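Local coordinates for protein putative glucose-6-phosphate 1-epimerase (Salmonella typhimurium, PDB 2HTA) that probably interconverts the alpha and beta anomers of glucose 6-phosphate as a hexose-6-phosphate 1-epimerase, at residues V51-W65 against L153-E165. Residues are numbered along the deposited sequence; the frame is centred on the assembly and turned at random.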
# COMPACT_ATOMS: atom_id res chain seq x y z
N VAL A 51 -6.16 -12.98 -12.93
CA VAL A 51 -5.45 -12.28 -11.83
C VAL A 51 -5.49 -13.09 -10.53
O VAL A 51 -6.50 -13.69 -10.20
CB VAL A 51 -6.13 -10.88 -11.55
CG1 VAL A 51 -7.70 -10.98 -11.34
CG2 VAL A 51 -5.39 -10.13 -10.38
N LYS A 52 -4.40 -13.04 -9.79
CA LYS A 52 -4.35 -13.59 -8.44
C LYS A 52 -4.06 -12.42 -7.50
O LYS A 52 -3.18 -11.63 -7.78
CB LYS A 52 -3.21 -14.60 -8.33
CG LYS A 52 -3.56 -15.92 -9.02
CD LYS A 52 -2.41 -16.90 -8.85
CE LYS A 52 -2.78 -18.26 -9.51
NZ LYS A 52 -1.57 -19.09 -9.83
N ALA A 53 -4.81 -12.32 -6.42
CA ALA A 53 -4.59 -11.23 -5.45
C ALA A 53 -5.08 -11.68 -4.08
O ALA A 53 -5.89 -12.62 -3.96
CB ALA A 53 -5.40 -9.97 -5.91
N SER A 54 -4.63 -11.01 -3.03
CA SER A 54 -5.13 -11.45 -1.71
C SER A 54 -5.10 -10.24 -0.80
O SER A 54 -4.34 -9.29 -1.02
CB SER A 54 -4.24 -12.57 -1.12
OG SER A 54 -2.86 -12.20 -1.05
N PHE A 55 -5.92 -10.31 0.25
CA PHE A 55 -6.12 -9.20 1.15
C PHE A 55 -6.16 -9.75 2.56
O PHE A 55 -6.60 -10.88 2.77
CB PHE A 55 -7.50 -8.61 0.92
CG PHE A 55 -7.69 -7.95 -0.41
CD1 PHE A 55 -7.58 -6.56 -0.56
CD2 PHE A 55 -8.07 -8.72 -1.52
CE1 PHE A 55 -7.77 -5.96 -1.83
CE2 PHE A 55 -8.28 -8.14 -2.78
CZ PHE A 55 -8.14 -6.76 -2.93
N ALA A 56 -5.79 -8.95 3.56
CA ALA A 56 -6.23 -9.24 4.91
C ALA A 56 -7.44 -8.35 5.19
O ALA A 56 -7.47 -7.15 4.80
CB ALA A 56 -5.10 -8.93 5.92
N LEU A 57 -8.42 -8.90 5.94
CA LEU A 57 -9.51 -8.08 6.47
C LEU A 57 -8.94 -7.02 7.37
O LEU A 57 -9.45 -5.88 7.40
CB LEU A 57 -10.55 -8.90 7.24
CG LEU A 57 -11.41 -9.79 6.33
CD1 LEU A 57 -12.34 -10.70 7.16
CD2 LEU A 57 -12.26 -8.95 5.32
N GLN A 58 -7.92 -7.39 8.15
CA GLN A 58 -7.22 -6.41 8.99
C GLN A 58 -6.51 -5.36 8.15
O GLN A 58 -5.61 -5.68 7.36
CB GLN A 58 -6.23 -7.11 9.93
CG GLN A 58 -5.51 -6.14 10.85
CD GLN A 58 -4.77 -6.92 11.89
OE1 GLN A 58 -5.38 -7.43 12.82
NE2 GLN A 58 -3.48 -7.03 11.74
N GLY A 59 -6.92 -4.10 8.27
CA GLY A 59 -6.36 -3.07 7.42
C GLY A 59 -6.86 -3.01 5.98
O GLY A 59 -6.28 -2.25 5.18
N ALA A 60 -7.90 -3.77 5.64
CA ALA A 60 -8.29 -3.97 4.21
C ALA A 60 -7.02 -3.96 3.38
O ALA A 60 -6.87 -3.14 2.45
CB ALA A 60 -9.22 -2.86 3.74
N HIS A 61 -6.08 -4.81 3.76
CA HIS A 61 -4.69 -4.69 3.34
C HIS A 61 -4.45 -5.58 2.12
O HIS A 61 -4.45 -6.81 2.21
CB HIS A 61 -3.77 -5.16 4.48
CG HIS A 61 -2.34 -4.71 4.35
ND1 HIS A 61 -1.70 -3.97 5.33
CD2 HIS A 61 -1.40 -4.97 3.40
CE1 HIS A 61 -0.45 -3.74 4.96
NE2 HIS A 61 -0.25 -4.34 3.78
N LEU A 62 -4.26 -4.93 0.98
CA LEU A 62 -3.90 -5.67 -0.22
C LEU A 62 -2.49 -6.23 -0.03
O LEU A 62 -1.55 -5.50 0.08
CB LEU A 62 -4.00 -4.72 -1.43
CG LEU A 62 -3.61 -5.32 -2.80
CD1 LEU A 62 -4.47 -6.52 -3.25
CD2 LEU A 62 -3.67 -4.16 -3.85
N LEU A 63 -2.36 -7.54 -0.01
CA LEU A 63 -1.10 -8.23 0.25
C LEU A 63 -0.34 -8.55 -1.03
O LEU A 63 0.90 -8.53 -1.04
CB LEU A 63 -1.42 -9.59 0.89
CG LEU A 63 -2.26 -9.54 2.17
CD1 LEU A 63 -2.65 -10.90 2.71
CD2 LEU A 63 -1.45 -8.74 3.22
N SER A 64 -1.06 -8.82 -2.11
CA SER A 64 -0.38 -9.29 -3.35
C SER A 64 -1.30 -9.05 -4.54
O SER A 64 -2.51 -9.01 -4.37
CB SER A 64 -0.01 -10.80 -3.27
OG SER A 64 -1.15 -11.64 -3.31
N TRP A 65 -0.72 -8.92 -5.73
CA TRP A 65 -1.46 -8.74 -6.96
C TRP A 65 -0.52 -9.23 -8.06
O TRP A 65 0.60 -8.75 -8.21
CB TRP A 65 -1.88 -7.25 -7.17
CG TRP A 65 -2.42 -7.00 -8.56
CD1 TRP A 65 -3.47 -7.68 -9.18
CD2 TRP A 65 -1.89 -6.10 -9.55
NE1 TRP A 65 -3.67 -7.16 -10.45
CE2 TRP A 65 -2.67 -6.25 -10.72
CE3 TRP A 65 -0.82 -5.16 -9.55
CZ2 TRP A 65 -2.43 -5.51 -11.91
CZ3 TRP A 65 -0.59 -4.40 -10.72
CH2 TRP A 65 -1.38 -4.61 -11.90
N LEU A 153 -14.02 3.74 3.51
CA LEU A 153 -14.22 2.74 2.48
C LEU A 153 -12.96 2.57 1.66
O LEU A 153 -12.35 3.56 1.28
CB LEU A 153 -15.37 3.11 1.52
CG LEU A 153 -16.68 3.16 2.32
CD1 LEU A 153 -17.69 4.10 1.80
CD2 LEU A 153 -17.27 1.76 2.44
N ALA A 154 -12.58 1.33 1.37
CA ALA A 154 -11.43 1.04 0.49
C ALA A 154 -12.03 0.21 -0.65
O ALA A 154 -12.58 -0.88 -0.40
CB ALA A 154 -10.33 0.28 1.22
N ARG A 155 -11.99 0.75 -1.85
CA ARG A 155 -12.53 0.06 -3.04
C ARG A 155 -11.37 -0.33 -3.89
O ARG A 155 -10.50 0.52 -4.14
CB ARG A 155 -13.47 1.01 -3.80
CG ARG A 155 -14.66 1.50 -2.96
CD ARG A 155 -15.61 2.32 -3.82
NE ARG A 155 -16.91 2.47 -3.19
CZ ARG A 155 -17.25 3.50 -2.43
NH1 ARG A 155 -18.47 3.56 -1.89
NH2 ARG A 155 -16.39 4.49 -2.24
N PHE A 156 -11.31 -1.61 -4.28
CA PHE A 156 -10.26 -2.16 -5.10
C PHE A 156 -10.81 -2.69 -6.40
O PHE A 156 -11.92 -3.19 -6.42
CB PHE A 156 -9.63 -3.35 -4.39
CG PHE A 156 -8.97 -2.97 -3.11
CD1 PHE A 156 -9.72 -2.88 -1.94
CD2 PHE A 156 -7.61 -2.64 -3.10
CE1 PHE A 156 -9.07 -2.50 -0.70
CE2 PHE A 156 -6.97 -2.31 -1.86
CZ PHE A 156 -7.72 -2.23 -0.71
N LYS A 157 -10.03 -2.58 -7.47
CA LYS A 157 -10.34 -3.27 -8.75
C LYS A 157 -9.10 -4.08 -9.10
O LYS A 157 -8.05 -3.50 -9.27
CB LYS A 157 -10.62 -2.23 -9.83
CG LYS A 157 -11.82 -1.42 -9.53
CD LYS A 157 -12.29 -0.72 -10.84
CE LYS A 157 -13.58 0.04 -10.64
NZ LYS A 157 -13.90 0.77 -11.90
N VAL A 158 -9.17 -5.42 -9.09
CA VAL A 158 -7.99 -6.20 -9.37
C VAL A 158 -8.21 -6.99 -10.64
O VAL A 158 -9.18 -7.71 -10.77
CB VAL A 158 -7.55 -7.12 -8.17
CG1 VAL A 158 -7.18 -6.23 -6.95
CG2 VAL A 158 -8.67 -8.09 -7.75
N GLY A 159 -7.34 -6.77 -11.58
CA GLY A 159 -7.43 -7.40 -12.88
C GLY A 159 -6.15 -7.23 -13.61
O GLY A 159 -5.07 -7.40 -13.06
N LYS A 160 -6.25 -6.88 -14.89
CA LYS A 160 -5.03 -6.51 -15.68
C LYS A 160 -4.31 -5.29 -15.06
O LYS A 160 -3.08 -5.16 -15.14
CB LYS A 160 -5.50 -6.16 -17.12
CG LYS A 160 -4.40 -5.70 -18.05
CD LYS A 160 -4.89 -5.51 -19.53
CE LYS A 160 -6.01 -4.49 -19.58
NZ LYS A 160 -6.35 -3.93 -20.97
N THR A 161 -5.07 -4.38 -14.49
CA THR A 161 -4.47 -3.33 -13.72
C THR A 161 -5.04 -3.43 -12.27
O THR A 161 -5.91 -4.26 -11.96
CB THR A 161 -4.82 -1.94 -14.26
OG1 THR A 161 -6.22 -1.72 -14.17
CG2 THR A 161 -4.32 -1.71 -15.73
N CYS A 162 -4.55 -2.56 -11.39
CA CYS A 162 -5.02 -2.61 -10.01
C CYS A 162 -5.40 -1.19 -9.62
O CYS A 162 -4.58 -0.29 -9.79
CB CYS A 162 -3.89 -3.16 -9.14
SG CYS A 162 -4.36 -3.21 -7.34
N GLU A 163 -6.63 -0.97 -9.15
CA GLU A 163 -7.05 0.35 -8.70
C GLU A 163 -7.35 0.26 -7.21
O GLU A 163 -7.92 -0.72 -6.73
CB GLU A 163 -8.27 0.85 -9.42
CG GLU A 163 -8.10 0.77 -10.93
CD GLU A 163 -9.37 1.21 -11.65
OE1 GLU A 163 -10.20 1.94 -11.00
OE2 GLU A 163 -9.52 0.84 -12.84
N ILE A 164 -6.95 1.31 -6.50
CA ILE A 164 -7.16 1.39 -5.03
C ILE A 164 -7.77 2.76 -4.81
O ILE A 164 -7.24 3.74 -5.31
CB ILE A 164 -5.83 1.25 -4.28
CG1 ILE A 164 -5.18 -0.09 -4.67
CG2 ILE A 164 -6.09 1.31 -2.72
CD1 ILE A 164 -3.66 -0.17 -4.46
N GLU A 165 -8.91 2.84 -4.13
CA GLU A 165 -9.49 4.14 -3.82
C GLU A 165 -9.91 4.15 -2.35
O GLU A 165 -10.69 3.29 -1.92
CB GLU A 165 -10.70 4.40 -4.72
CG GLU A 165 -11.48 5.72 -4.41
CD GLU A 165 -12.79 5.82 -5.21
OE1 GLU A 165 -13.71 4.99 -5.00
OE2 GLU A 165 -12.90 6.73 -6.05
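Ala154 meets Ala60 methyl to methyl, CB to CB at 4.2 Å, with Trp118 touching both. Two residues on, Phe156 offers a ring face to Phe55 in a T-shaped stack: Phe55 comes in edge first, its CE1 over the ring centre and 3.5 Å from Phe156 CG, the two planes at 74°. With CG anti to its own carbonyl carbon (chi1 -63°), Phe156 reaches the 51-65 hairpin, where CE2 also touches Leu62 CB at 3.8 Å. Leu62 also sets CD1 over one face of Phe55, toward the rim of the ring. Val158 then spreads its methyls, CG1 to Phe55 CZ and CG2 to Ala53 CB. Here two beta hairpins pack face to face, one from the sheet holding 51-56 and 61-67, the other from the large antiparallel sheet holding 151-158 and 162-169, and their inward side chains form part of the layer between the two sheets in the beta-supersandwich of the galactose mutarotase-like fold. At the turn, Gly159 O accepts the indole N-H of Trp65, NE1 to O 3.0 Å; the oxygen lies in the indole plane, but the bond is bent to 145° at the hydrogen. Val51 packs CG2 against that same oxygen. Lys160 O sits at the indole edge, 3.3 Å from Trp65 CZ2. Cys162 CB sits over the six-membered ring of Trp65, 3.5 Å from its centroid, in a CH-pi contact, while SG turns to Leu62 CD2, which also reaches Ile164 CD1.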